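Local structure of cytochrome P450 268A2 Cyp268A2 (6BLD) at residues 56-61 and 88-93; 60-65 and 324-329; 10-15 and 38-43; 19-22 and 28-31. The protein is a haem protein of the cytochrome P450 family that holds protoporphyrin IX with iron and, in this model, the ligand (3E,5E)-6,10-dimethylundeca-3,5,9-trien-2-one in its interior. All blocks are in the same frame, centred on the assembly; numbering follows the deposited sequence.

Contact 1. Residues 56-61 and 88-93; sequences PNDPGF and FENVPA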
loop_
_atom_site.group_PDB
_atom_site.type_symbol
_atom_site.label_atom_id
_atom_site.label_comp_id
_atom_site.label_asym_id
_atom_site.label_seq_id
_atom_site.Cartn_x
_atom_site.Cartn_y
_atom_site.Cartn_z
ATOM N N PRO A 56 -24.702 9.129 7.116
ATOM C CA PRO A 56 -25.973 8.431 7.367
ATOM C C PRO A 56 -26.387 7.512 6.234
ATOM O O PRO A 56 -27.222 6.625 6.451
ATOM C CB PRO A 56 -26.976 9.580 7.550
ATOM C CG PRO A 56 -26.350 10.749 6.856
ATOM C CD PRO A 56 -24.871 10.589 7.045
ATOM N N ASN A 57 -25.829 7.690 5.034
ATOM C CA ASN A 57 -26.114 6.807 3.911
ATOM C C ASN A 57 -25.416 5.458 4.023
ATOM O O ASN A 57 -25.701 4.568 3.216
ATOM C CB ASN A 57 -25.702 7.477 2.596
ATOM C CG ASN A 57 -26.736 8.465 2.093
ATOM O OD1 ASN A 57 -27.567 8.132 1.249
ATOM N ND2 ASN A 57 -26.680 9.692 2.600
ATOM N N ASP A 58 -24.515 5.285 4.993
ATOM C CA ASP A 58 -23.694 4.087 5.076
ATOM C C ASP A 58 -24.255 3.132 6.118
ATOM O O ASP A 58 -24.132 3.405 7.322
ATOM C CB ASP A 58 -22.253 4.457 5.418
ATOM C CG ASP A 58 -21.285 3.318 5.172
ATOM O OD1 ASP A 58 -21.737 2.222 4.779
ATOM O OD2 ASP A 58 -20.069 3.518 5.373
ATOM N N PRO A 59 -24.882 2.017 5.721
ATOM C CA PRO A 59 -25.405 1.077 6.722
ATOM C C PRO A 59 -24.366 0.114 7.248
ATOM O O PRO A 59 -24.580 -0.480 8.314
ATOM C CB PRO A 59 -26.511 0.336 5.958
ATOM C CG PRO A 59 -26.035 0.346 4.545
ATOM C CD PRO A 59 -25.242 1.622 4.348
ATOM N N GLY A 60 -23.262 -0.053 6.553
ATOM C CA GLY A 60 -22.224 -0.951 6.996
ATOM C C GLY A 60 -21.425 -1.461 5.809
ATOM O O GLY A 60 -21.321 -0.788 4.784
ATOM N N PHE A 61 -20.871 -2.658 5.981
ATOM C CA PHE A 61 -20.040 -3.269 4.954
ATOM C C PHE A 61 -19.982 -4.770 5.188
ATOM O O PHE A 61 -20.252 -5.259 6.288
ATOM C CB PHE A 61 -18.626 -2.675 4.947
ATOM C CG PHE A 61 -17.822 -3.002 6.176
ATOM C CD1 PHE A 61 -17.888 -2.193 7.299
ATOM C CD2 PHE A 61 -16.998 -4.119 6.210
ATOM C CE1 PHE A 61 -17.150 -2.493 8.431
ATOM C CE2 PHE A 61 -16.261 -4.421 7.339
ATOM C CZ PHE A 61 -16.338 -3.608 8.450
ATOM N N PHE A 88 -11.633 1.869 3.008
ATOM C CA PHE A 88 -12.433 1.245 4.058
ATOM C C PHE A 88 -13.197 2.295 4.858
ATOM O O PHE A 88 -14.428 2.238 4.976
ATOM C CB PHE A 88 -11.514 0.420 4.966
ATOM C CG PHE A 88 -12.223 -0.318 6.073
ATOM C CD1 PHE A 88 -13.552 -0.693 5.951
ATOM C CD2 PHE A 88 -11.544 -0.653 7.234
ATOM C CE1 PHE A 88 -14.191 -1.372 6.972
ATOM C CE2 PHE A 88 -12.176 -1.335 8.256
ATOM C CZ PHE A 88 -13.502 -1.695 8.124
ATOM N N GLU A 89 -12.478 3.262 5.416
ATOM C CA GLU A 89 -13.095 4.324 6.193
ATOM C C GLU A 89 -13.729 5.363 5.275
ATOM O O GLU A 89 -13.248 5.625 4.170
ATOM C CB GLU A 89 -12.054 4.986 7.098
ATOM C CG GLU A 89 -12.618 5.988 8.083
ATOM C CD GLU A 89 -11.548 6.576 8.976
ATOM O OE1 GLU A 89 -10.560 5.867 9.264
ATOM O OE2 GLU A 89 -11.690 7.746 9.386
ATOM N N ASN A 90 -14.829 5.951 5.745
ATOM C CA ASN A 90 -15.484 7.026 5.013
ATOM C C ASN A 90 -14.623 8.284 5.065
ATOM O O ASN A 90 -14.302 8.782 6.150
ATOM C CB ASN A 90 -16.870 7.295 5.595
ATOM C CG ASN A 90 -17.896 6.268 5.154
ATOM O OD1 ASN A 90 -17.839 5.757 4.035
ATOM N ND2 ASN A 90 -18.841 5.958 6.036
ATOM N N VAL A 91 -14.256 8.795 3.894
ATOM C CA VAL A 91 -13.366 9.948 3.767
ATOM C C VAL A 91 -14.101 11.037 2.991
ATOM O O VAL A 91 -14.823 10.721 2.033
ATOM C CB VAL A 91 -12.050 9.548 3.078
ATOM C CG1 VAL A 91 -11.155 10.758 2.844
ATOM C CG2 VAL A 91 -11.323 8.489 3.897
ATOM N N PRO A 92 -13.976 12.311 3.374
ATOM C CA PRO A 92 -14.644 13.382 2.622
ATOM C C PRO A 92 -14.319 13.332 1.134
ATOM O O PRO A 92 -13.188 13.048 0.732
ATOM C CB PRO A 92 -14.101 14.657 3.276
ATOM C CG PRO A 92 -13.813 14.250 4.679
ATOM C CD PRO A 92 -13.355 12.812 4.614
ATOM N N ALA A 93 -15.334 13.626 0.317
ATOM C CA ALA A 93 -15.221 13.453 -1.129
ATOM C C ALA A 93 -14.121 14.326 -1.723
ATOM O O ALA A 93 -13.407 13.896 -2.636
ATOM C CB ALA A 93 -16.561 13.759 -1.797
#

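Contact 2. Residues 60-65 and 324-329; sequences GFWAVT and QLIRAG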
loop_
_atom_site.group_PDB
_atom_site.type_symbol
_atom_site.label_atom_id
_atom_site.label_comp_id
_atom_site.label_asym_id
_atom_site.label_seq_id
_atom_site.Cartn_x
_atom_site.Cartn_y
_atom_site.Cartn_z
ATOM N N GLY A 60 -23.262 -0.053 6.553
ATOM C CA GLY A 60 -22.224 -0.951 6.996
ATOM C C GLY A 60 -21.425 -1.461 5.809
ATOM O O GLY A 60 -21.321 -0.788 4.784
ATOM N N PHE A 61 -20.871 -2.658 5.981
ATOM C CA PHE A 61 -20.040 -3.269 4.954
ATOM C C PHE A 61 -19.982 -4.770 5.188
ATOM O O PHE A 61 -20.252 -5.259 6.288
ATOM C CB PHE A 61 -18.626 -2.675 4.947
ATOM C CG PHE A 61 -17.822 -3.002 6.176
ATOM C CD1 PHE A 61 -17.888 -2.193 7.299
ATOM C CD2 PHE A 61 -16.998 -4.119 6.210
ATOM C CE1 PHE A 61 -17.150 -2.493 8.431
ATOM C CE2 PHE A 61 -16.261 -4.421 7.339
ATOM C CZ PHE A 61 -16.338 -3.608 8.450
ATOM N N TRP A 62 -19.618 -5.493 4.132
ATOM C CA TRP A 62 -19.376 -6.926 4.196
ATOM C C TRP A 62 -17.887 -7.172 4.399
ATOM O O TRP A 62 -17.059 -6.654 3.643
ATOM C CB TRP A 62 -19.851 -7.622 2.921
ATOM C CG TRP A 62 -21.337 -7.743 2.800
ATOM C CD1 TRP A 62 -22.161 -6.980 2.025
ATOM C CD2 TRP A 62 -22.177 -8.694 3.463
ATOM N NE1 TRP A 62 -23.464 -7.394 2.169
ATOM C CE2 TRP A 62 -23.501 -8.445 3.047
ATOM C CE3 TRP A 62 -21.941 -9.730 4.373
ATOM C CZ2 TRP A 62 -24.580 -9.194 3.508
ATOM C CZ3 TRP A 62 -23.014 -10.472 4.829
ATOM C CH2 TRP A 62 -24.317 -10.200 4.395
ATOM N N ALA A 63 -17.548 -7.964 5.412
ATOM C CA ALA A 63 -16.159 -8.288 5.711
ATOM C C ALA A 63 -15.763 -9.554 4.962
ATOM O O ALA A 63 -16.376 -10.610 5.150
ATOM C CB ALA A 63 -15.956 -8.462 7.215
ATOM N N VAL A 64 -14.741 -9.447 4.116
ATOM C CA VAL A 64 -14.234 -10.563 3.325
ATOM C C VAL A 64 -12.867 -10.933 3.885
ATOM O O VAL A 64 -11.897 -10.180 3.730
ATOM C CB VAL A 64 -14.146 -10.214 1.834
ATOM C CG1 VAL A 64 -13.581 -11.386 1.053
ATOM C CG2 VAL A 64 -15.511 -9.821 1.303
ATOM N N THR A 65 -12.783 -12.106 4.518
ATOM C CA THR A 65 -11.604 -12.492 5.279
ATOM C C THR A 65 -10.793 -13.621 4.657
ATOM O O THR A 65 -9.600 -13.731 4.951
ATOM C CB THR A 65 -12.011 -12.910 6.701
ATOM O OG1 THR A 65 -12.994 -13.947 6.628
ATOM C CG2 THR A 65 -12.586 -11.723 7.463
ATOM N N GLN A 324 -23.460 -15.907 1.522
ATOM C CA GLN A 324 -24.207 -14.700 1.842
ATOM C C GLN A 324 -24.525 -13.943 0.561
ATOM O O GLN A 324 -23.698 -13.874 -0.352
ATOM C CB GLN A 324 -23.419 -13.803 2.803
ATOM C CG GLN A 324 -23.023 -14.485 4.101
ATOM C CD GLN A 324 -24.189 -14.625 5.059
ATOM O OE1 GLN A 324 -25.002 -13.714 5.201
ATOM N NE2 GLN A 324 -24.276 -15.773 5.720
ATOM N N LEU A 325 -25.726 -13.375 0.500
ATOM C CA LEU A 325 -26.181 -12.649 -0.684
ATOM C C LEU A 325 -25.859 -11.172 -0.500
ATOM O O LEU A 325 -26.603 -10.435 0.152
ATOM C CB LEU A 325 -27.672 -12.869 -0.913
ATOM C CG LEU A 325 -28.254 -12.201 -2.160
ATOM C CD1 LEU A 325 -27.594 -12.740 -3.420
ATOM C CD2 LEU A 325 -29.763 -12.390 -2.218
ATOM N N ILE A 326 -24.736 -10.737 -1.069
ATOM C CA ILE A 326 -24.406 -9.319 -1.084
ATOM C C ILE A 326 -25.377 -8.598 -2.009
ATOM O O ILE A 326 -25.605 -9.024 -3.149
ATOM C CB ILE A 326 -22.951 -9.107 -1.523
ATOM C CG1 ILE A 326 -21.995 -9.820 -0.562
ATOM C CG2 ILE A 326 -22.626 -7.624 -1.605
ATOM C CD1 ILE A 326 -20.580 -9.939 -1.084
ATOM N N ARG A 327 -25.961 -7.510 -1.522
ATOM C CA ARG A 327 -26.948 -6.769 -2.291
ATOM C C ARG A 327 -26.283 -5.670 -3.112
ATOM O O ARG A 327 -25.198 -5.183 -2.785
ATOM C CB ARG A 327 -28.006 -6.164 -1.368
ATOM C CG ARG A 327 -28.720 -7.181 -0.498
ATOM C CD ARG A 327 -29.598 -8.099 -1.329
ATOM N NE ARG A 327 -30.615 -8.757 -0.516
ATOM C CZ ARG A 327 -31.628 -9.460 -1.011
ATOM N NH1 ARG A 327 -31.763 -9.599 -2.322
ATOM N NH2 ARG A 327 -32.507 -10.025 -0.194
ATOM N N ALA A 328 -26.958 -5.284 -4.194
ATOM C CA ALA A 328 -26.461 -4.216 -5.051
ATOM C C ALA A 328 -26.353 -2.913 -4.268
ATOM O O ALA A 328 -27.279 -2.528 -3.548
ATOM C CB ALA A 328 -27.382 -4.034 -6.257
ATOM N N GLY A 329 -25.214 -2.240 -4.409
ATOM C CA GLY A 329 -24.964 -0.998 -3.711
ATOM C C GLY A 329 -24.308 -1.140 -2.354
ATOM O O GLY A 329 -23.983 -0.119 -1.734
#

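Contact 3. Residues 10-15 and 38-43; sequences PYDTID and AERPVS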
loop_
_atom_site.group_PDB
_atom_site.type_symbol
_atom_site.label_atom_id
_atom_site.label_comp_id
_atom_site.label_asym_id
_atom_site.label_seq_id
_atom_site.Cartn_x
_atom_site.Cartn_y
_atom_site.Cartn_z
ATOM N N PRO A 10 -28.790 -8.328 10.878
ATOM C CA PRO A 10 -28.046 -8.219 12.138
ATOM C C PRO A 10 -26.563 -7.976 11.892
ATOM O O PRO A 10 -25.979 -8.488 10.935
ATOM C CB PRO A 10 -28.288 -9.575 12.814
ATOM C CG PRO A 10 -29.531 -10.103 12.181
ATOM C CD PRO A 10 -29.498 -9.615 10.766
ATOM N N TYR A 11 -25.962 -7.171 12.762
ATOM C CA TYR A 11 -24.527 -6.949 12.719
ATOM C C TYR A 11 -23.795 -8.136 13.332
ATOM O O TYR A 11 -24.314 -8.826 14.212
ATOM C CB TYR A 11 -24.149 -5.667 13.466
ATOM C CG TYR A 11 -24.485 -4.392 12.728
ATOM C CD1 TYR A 11 -24.187 -4.244 11.378
ATOM C CD2 TYR A 11 -25.098 -3.332 13.382
ATOM C CE1 TYR A 11 -24.494 -3.076 10.702
ATOM C CE2 TYR A 11 -25.409 -2.161 12.714
ATOM C CZ TYR A 11 -25.105 -2.039 11.376
ATOM O OH TYR A 11 -25.414 -0.873 10.713
ATOM N N ASP A 12 -22.576 -8.368 12.854
ATOM C CA ASP A 12 -21.775 -9.460 13.380
ATOM C C ASP A 12 -21.305 -9.147 14.797
ATOM O O ASP A 12 -21.197 -7.988 15.208
ATOM C CB ASP A 12 -20.573 -9.731 12.475
ATOM C CG ASP A 12 -19.969 -11.102 12.704
ATOM O OD1 ASP A 12 -20.438 -12.072 12.072
ATOM O OD2 ASP A 12 -19.027 -11.212 13.516
ATOM N N THR A 13 -21.028 -10.211 15.551
ATOM C CA THR A 13 -20.531 -10.051 16.913
ATOM C C THR A 13 -19.110 -9.496 16.921
ATOM O O THR A 13 -18.767 -8.664 17.770
ATOM C CB THR A 13 -20.598 -11.394 17.646
ATOM O OG1 THR A 13 -21.948 -11.652 18.049
ATOM C CG2 THR A 13 -19.698 -11.398 18.874
ATOM N N ILE A 14 -18.279 -9.926 15.971
ATOM C CA ILE A 14 -16.875 -9.538 15.955
ATOM C C ILE A 14 -16.752 -8.064 15.592
ATOM O O ILE A 14 -17.373 -7.587 14.633
ATOM C CB ILE A 14 -16.084 -10.420 14.978
ATOM C CG1 ILE A 14 -16.186 -11.894 15.383
ATOM C CG2 ILE A 14 -14.629 -9.981 14.914
ATOM C CD1 ILE A 14 -15.902 -12.152 16.846
ATOM N N ASP A 15 -15.942 -7.336 16.356
ATOM C CA ASP A 15 -15.730 -5.913 16.136
ATOM C C ASP A 15 -14.600 -5.711 15.133
ATOM O O ASP A 15 -13.454 -6.096 15.394
ATOM C CB ASP A 15 -15.414 -5.211 17.457
ATOM C CG ASP A 15 -14.935 -3.786 17.266
ATOM O OD1 ASP A 15 -15.361 -3.129 16.291
ATOM O OD2 ASP A 15 -14.130 -3.319 18.099
ATOM N N ALA A 38 -13.127 -18.880 9.928
ATOM C CA ALA A 38 -13.558 -20.244 10.208
ATOM C C ALA A 38 -15.078 -20.366 10.214
ATOM O O ALA A 38 -15.634 -21.300 9.626
ATOM C CB ALA A 38 -12.972 -20.717 11.540
ATOM N N GLU A 39 -15.770 -19.432 10.869
ATOM C CA GLU A 39 -17.207 -19.558 11.091
ATOM C C GLU A 39 -18.047 -18.731 10.124
ATOM O O GLU A 39 -18.999 -19.251 9.532
ATOM C CB GLU A 39 -17.551 -19.171 12.537
ATOM C CG GLU A 39 -16.605 -19.733 13.599
ATOM C CD GLU A 39 -16.630 -21.251 13.697
ATOM O OE1 GLU A 39 -17.508 -21.891 13.079
ATOM O OE2 GLU A 39 -15.760 -21.807 14.402
ATOM N N ARG A 40 -17.735 -17.446 9.962
ATOM C CA ARG A 40 -18.526 -16.535 9.131
ATOM C C ARG A 40 -17.583 -15.749 8.230
ATOM O O ARG A 40 -17.294 -14.571 8.485
ATOM C CB ARG A 40 -19.380 -15.606 9.996
ATOM C CG ARG A 40 -20.193 -16.335 11.060
ATOM C CD ARG A 40 -20.879 -15.374 12.021
ATOM N NE ARG A 40 -19.934 -14.566 12.788
ATOM C CZ ARG A 40 -19.208 -15.019 13.807
ATOM N NH1 ARG A 40 -18.380 -14.202 14.443
ATOM N NH2 ARG A 40 -19.308 -16.284 14.191
ATOM N N PRO A 41 -17.084 -16.374 7.158
ATOM C CA PRO A 41 -16.058 -15.714 6.329
ATOM C C PRO A 41 -16.536 -14.447 5.646
ATOM O O PRO A 41 -15.702 -13.598 5.303
ATOM C CB PRO A 41 -15.688 -16.796 5.304
ATOM C CG PRO A 41 -16.871 -17.709 5.268
ATOM C CD PRO A 41 -17.418 -17.720 6.662
ATOM N N VAL A 42 -17.837 -14.292 5.427
ATOM C CA VAL A 42 -18.415 -13.083 4.850
ATOM C C VAL A 42 -19.465 -12.595 5.839
ATOM O O VAL A 42 -20.555 -13.172 5.937
ATOM C CB VAL A 42 -19.019 -13.328 3.462
ATOM C CG1 VAL A 42 -19.672 -12.058 2.935
ATOM C CG2 VAL A 42 -17.946 -13.823 2.498
ATOM N N SER A 43 -19.143 -11.536 6.579
ATOM C CA SER A 43 -19.981 -11.060 7.669
ATOM C C SER A 43 -20.294 -9.581 7.483
ATOM O O SER A 43 -19.552 -8.842 6.832
ATOM C CB SER A 43 -19.307 -11.286 9.029
ATOM O OG SER A 43 -18.002 -10.730 9.049
#

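Contact 4. Residues 19-22 and 28-31; sequences RAFW and QRES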
loop_
_atom_site.group_PDB
_atom_site.type_symbol
_atom_site.label_atom_id
_atom_site.label_comp_id
_atom_site.label_asym_id
_atom_site.label_seq_id
_atom_site.Cartn_x
_atom_site.Cartn_y
_atom_site.Cartn_z
ATOM N N ARG A 19 -12.138 2.209 16.813
ATOM C CA ARG A 19 -10.791 2.768 16.799
ATOM C C ARG A 19 -9.823 1.896 17.589
ATOM O O ARG A 19 -8.663 1.732 17.195
ATOM C CB ARG A 19 -10.811 4.188 17.367
ATOM C CG ARG A 19 -11.135 5.273 16.355
ATOM C CD ARG A 19 -10.412 5.038 15.042
ATOM N NE ARG A 19 -10.905 5.913 13.983
ATOM C CZ ARG A 19 -10.351 7.077 13.659
ATOM N NH1 ARG A 19 -9.278 7.505 14.310
ATOM N NH2 ARG A 19 -10.866 7.810 12.680
ATOM N N ALA A 20 -10.285 1.331 18.707
ATOM C CA ALA A 20 -9.409 0.525 19.550
ATOM C C ALA A 20 -8.982 -0.756 18.845
ATOM O O ALA A 20 -7.850 -1.219 19.024
ATOM C CB ALA A 20 -10.104 0.203 20.872
ATOM N N PHE A 21 -9.874 -1.344 18.042
ATOM C CA PHE A 21 -9.511 -2.544 17.295
ATOM C C PHE A 21 -8.381 -2.260 16.316
ATOM O O PHE A 21 -7.464 -3.076 16.157
ATOM C CB PHE A 21 -10.732 -3.095 16.558
ATOM C CG PHE A 21 -10.438 -4.310 15.723
ATOM C CD1 PHE A 21 -10.364 -5.565 16.305
ATOM C CD2 PHE A 21 -10.239 -4.199 14.354
ATOM C CE1 PHE A 21 -10.095 -6.685 15.541
ATOM C CE2 PHE A 21 -9.969 -5.316 13.585
ATOM C CZ PHE A 21 -9.898 -6.562 14.181
ATOM N N TRP A 22 -8.424 -1.107 15.654
ATOM C CA TRP A 22 -7.392 -0.729 14.701
ATOM C C TRP A 22 -6.211 -0.030 15.359
ATOM O O TRP A 22 -5.245 0.309 14.668
ATOM C CB TRP A 22 -8.000 0.149 13.603
ATOM C CG TRP A 22 -8.939 -0.635 12.746
ATOM C CD1 TRP A 22 -10.299 -0.541 12.717
ATOM C CD2 TRP A 22 -8.589 -1.665 11.814
ATOM N NE1 TRP A 22 -10.817 -1.439 11.814
ATOM C CE2 TRP A 22 -9.787 -2.141 11.246
ATOM C CE3 TRP A 22 -7.375 -2.224 11.398
ATOM C CZ2 TRP A 22 -9.808 -3.150 10.287
ATOM C CZ3 TRP A 22 -7.399 -3.227 10.445
ATOM C CH2 TRP A 22 -8.607 -3.679 9.900
ATOM N N GLN A 28 -3.587 -9.439 17.677
ATOM C CA GLN A 28 -4.916 -9.396 18.275
ATOM C C GLN A 28 -6.000 -9.364 17.205
ATOM O O GLN A 28 -7.028 -10.039 17.333
ATOM C CB GLN A 28 -5.039 -8.188 19.201
ATOM C CG GLN A 28 -6.465 -7.893 19.630
ATOM C CD GLN A 28 -6.540 -7.188 20.966
ATOM O OE1 GLN A 28 -5.533 -6.705 21.484
ATOM N NE2 GLN A 28 -7.737 -7.122 21.533
ATOM N N ARG A 29 -5.784 -8.588 16.139
ATOM C CA ARG A 29 -6.752 -8.543 15.049
ATOM C C ARG A 29 -6.870 -9.890 14.351
ATOM O O ARG A 29 -7.945 -10.236 13.848
ATOM C CB ARG A 29 -6.363 -7.457 14.044
ATOM C CG ARG A 29 -6.435 -6.039 14.593
ATOM C CD ARG A 29 -6.391 -5.008 13.473
ATOM N NE ARG A 29 -5.078 -4.943 12.838
ATOM C CZ ARG A 29 -4.113 -4.105 13.206
ATOM N NH1 ARG A 29 -4.316 -3.258 14.207
ATOM N NH2 ARG A 29 -2.948 -4.113 12.574
ATOM N N GLU A 30 -5.783 -10.667 14.318
ATOM C CA GLU A 30 -5.816 -11.962 13.647
ATOM C C GLU A 30 -6.735 -12.941 14.370
ATOM O O GLU A 30 -7.397 -13.766 13.730
ATOM C CB GLU A 30 -4.398 -12.528 13.527
ATOM C CG GLU A 30 -4.318 -14.035 13.295
ATOM C CD GLU A 30 -4.923 -14.473 11.969
ATOM O OE1 GLU A 30 -5.148 -13.614 11.090
ATOM O OE2 GLU A 30 -5.170 -15.686 11.805
ATOM N N SER A 31 -6.798 -12.859 15.702
ATOM C CA SER A 31 -7.724 -13.711 16.443
ATOM C C SER A 31 -9.170 -13.412 16.072
ATOM O O SER A 31 -10.018 -14.312 16.099
ATOM C CB SER A 31 -7.510 -13.539 17.948
ATOM O OG SER A 31 -7.354 -12.173 18.288
HETATM O O HOH W 1 -2.230 -0.850 15.025
#

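Contact 1. Residues 56-61 and 88-93
F61 and F88 meet as a T-shaped (edge-to-face) aromatic pair, the tight end of a contact between the loop leading into strand 61-64 and the loop before helix 93-97, beside the mixed sheet of the cytochrome P450 fold. The centroids lie 4.8 Å apart, the planes at 83°. F88 brings its CE1 and CZ edge to one face of F61, with CE1 over the centre of the ring and F88 CE1 3.4 Å from F61 CZ. The F88 side chain extends anti to its backbone N (chi1 -178°), which brings the end of the ring nearer F61. Both phenylalanines are buried and also pack on strand 331-335, where F335 forms a second edge-to-face pair with F88.

The other end is looser, partly exposed and polar. Here D58 and N90 share one hydrogen bond, their carboxylate and amide planes 60° apart, and K331 forms a salt bridge with D58 OD2, so that this oxygen serves an amide and a charge. OD1 turns back on its own loop and accepts from the backbone N of G60, an Asx turn. In the bond between the segments, N90 ND2 donates to the anti lone pair of D58 OD2 at 2.8 Å.

Contact 2. Residues 60-65 and 324-329
W62, I326 and Q324 bury most of the surface where strand 61-64 of the mixed sheet in this P450 fold meets strand 324-326, one arm of a two-stranded antiparallel hairpin with 319-321. The strands belong to different sheets. Their short axes pass 9.8 Å apart with N-to-C directions at 129°, and the indole bridges the gap, meeting side chains and backbone of 324-326. W62 is the centre of the arrangement: its indole reaches from the strand to the hairpin and lies alongside residues 324-326.

I326 contributes a CH-pi contact over one face of the indole. Its CG1 stands 3.9 Å from the centroid of the five-membered ring, only 9° off the ring normal, while the CG2 branch packs on CD1 of the same ring. I326 and W62 run antiparallel past one another, and both isoleucine branches lie against the pyrrole part of the indole. Q324 attends to the benzene part. It crosses the tryptophan at about a right angle, its CB 3.9 Å from W62 CZ3, and a bend at chi2 (-76°) brings the amide oxygen back to the six-membered ring.

The polar edge of the indole is satisfied from the connection to strand 331-335: W62 NE1 is hydrogen-bonded to OE1 of E330, an atom that also accepts a hydrogen bond from the backbone N of R327. W44 adds an edge-to-face ring contact to the tryptophan. On the glutamine side, Q324 OE1 approaches W62 CH2 obliquely at 3.7 Å.

Contact 3. Residues 10-15 and 38-43
An Asx turn in the N-terminal loop supplies the carboxylate of a salt bridge that fastens this loop to the link between helix 26-39 and strand 42-45, an edge strand of the mixed sheet in the P450 fold. D12 and R40 reach toward each other across the gap and meet side-on. R40 uses NE and NH1, one to each carboxylate oxygen, and both oxygens accept through their syn lone pairs. The NE bond is the shorter, at 2.6 Å from R40 NE to D12 OD1, against 3.2 Å from R40 NH1 to D12 OD2. With the carboxylate and guanidinium planes only 25° apart, the two groups are nearly coplanar, and the paired bonds restrict rotation of either one.

A bend at chi3 (-63°) turns the end of the R40 chain so that its NE and NH1 edge faces the loop. Along that edge I14 brings up its CG1, close to NH1 and near the guanidinium plane. S43 contributes its CB rather than its hydroxyl, 3.3 Å from D12 OD1; its OG is hydrogen-bonded to H45. L36 of helix 26-39 also touches the side chains of D12, I14 and S43.

The carboxylate is therefore gripped from two sides, since OD2 serves the loop as well as the arginine. The backbone N of I14 meets D12 OD2 on its anti side, 23° out of the carboxylate plane, at 2.9 Å.

Contact 4. Residues 19-22 and 28-31
R29 lays the aliphatic part of its side chain over one face of the F21 ring, joining helix 26-39 to the short, weakly bonded helix at 19-23 that precedes it. The CG methylene makes a CH-pi contact, 3.8 Å from the ring centroid and 22° off the normal, displaced toward the rim at CZ. F21 has its CG anti to the backbone N (chi1 178°), and this carries the end of its ring nearer to the arginine.

Further out, the chain passes W22, whose CE3 lies 3.6 Å from R29 CD. The tryptophan and the arginine cross at about a right angle, and the indole and guanidinium planes are inclined by 24°, with W22 CE3 over one guanidinium face. The indole nitrogen is engaged elsewhere, with the backbone O of L16.

F21 O lies near the guanidinium plane, at its edge, and 3.5 Å from R29 CD. A water accepts from R29 NH1 at 3.3 Å; its onward link to W22 O is possible but not settled. The chemistry thus divides along one side chain: methylenes pack against aromatic rings, while the charged end meets a water that may link it to the short helix.

How the contacts relate
The four contacts show how a P450 fold joins its N-terminal part to a hairpin from much later in the chain. Contact 4 is nested in the chain segment closed by contact 3, and both use helix 26-39; their centres lie 14 Å apart. Contacts 1 and 2 follow, sharing G60 and F61 at the start of strand 61-64. Contacts 2 and 3 are the nearest pair, with centres 11 Å apart, because strands 42-45 and 61-64 are neighbours in the mixed sheet, where the backbones of A63 and S43 are hydrogen-bonded. Contact 1 touches contact 3 through P59 and Y11, and contact 4 through F88 and W22, whose side chains lie about 12 and 14 Å from haem.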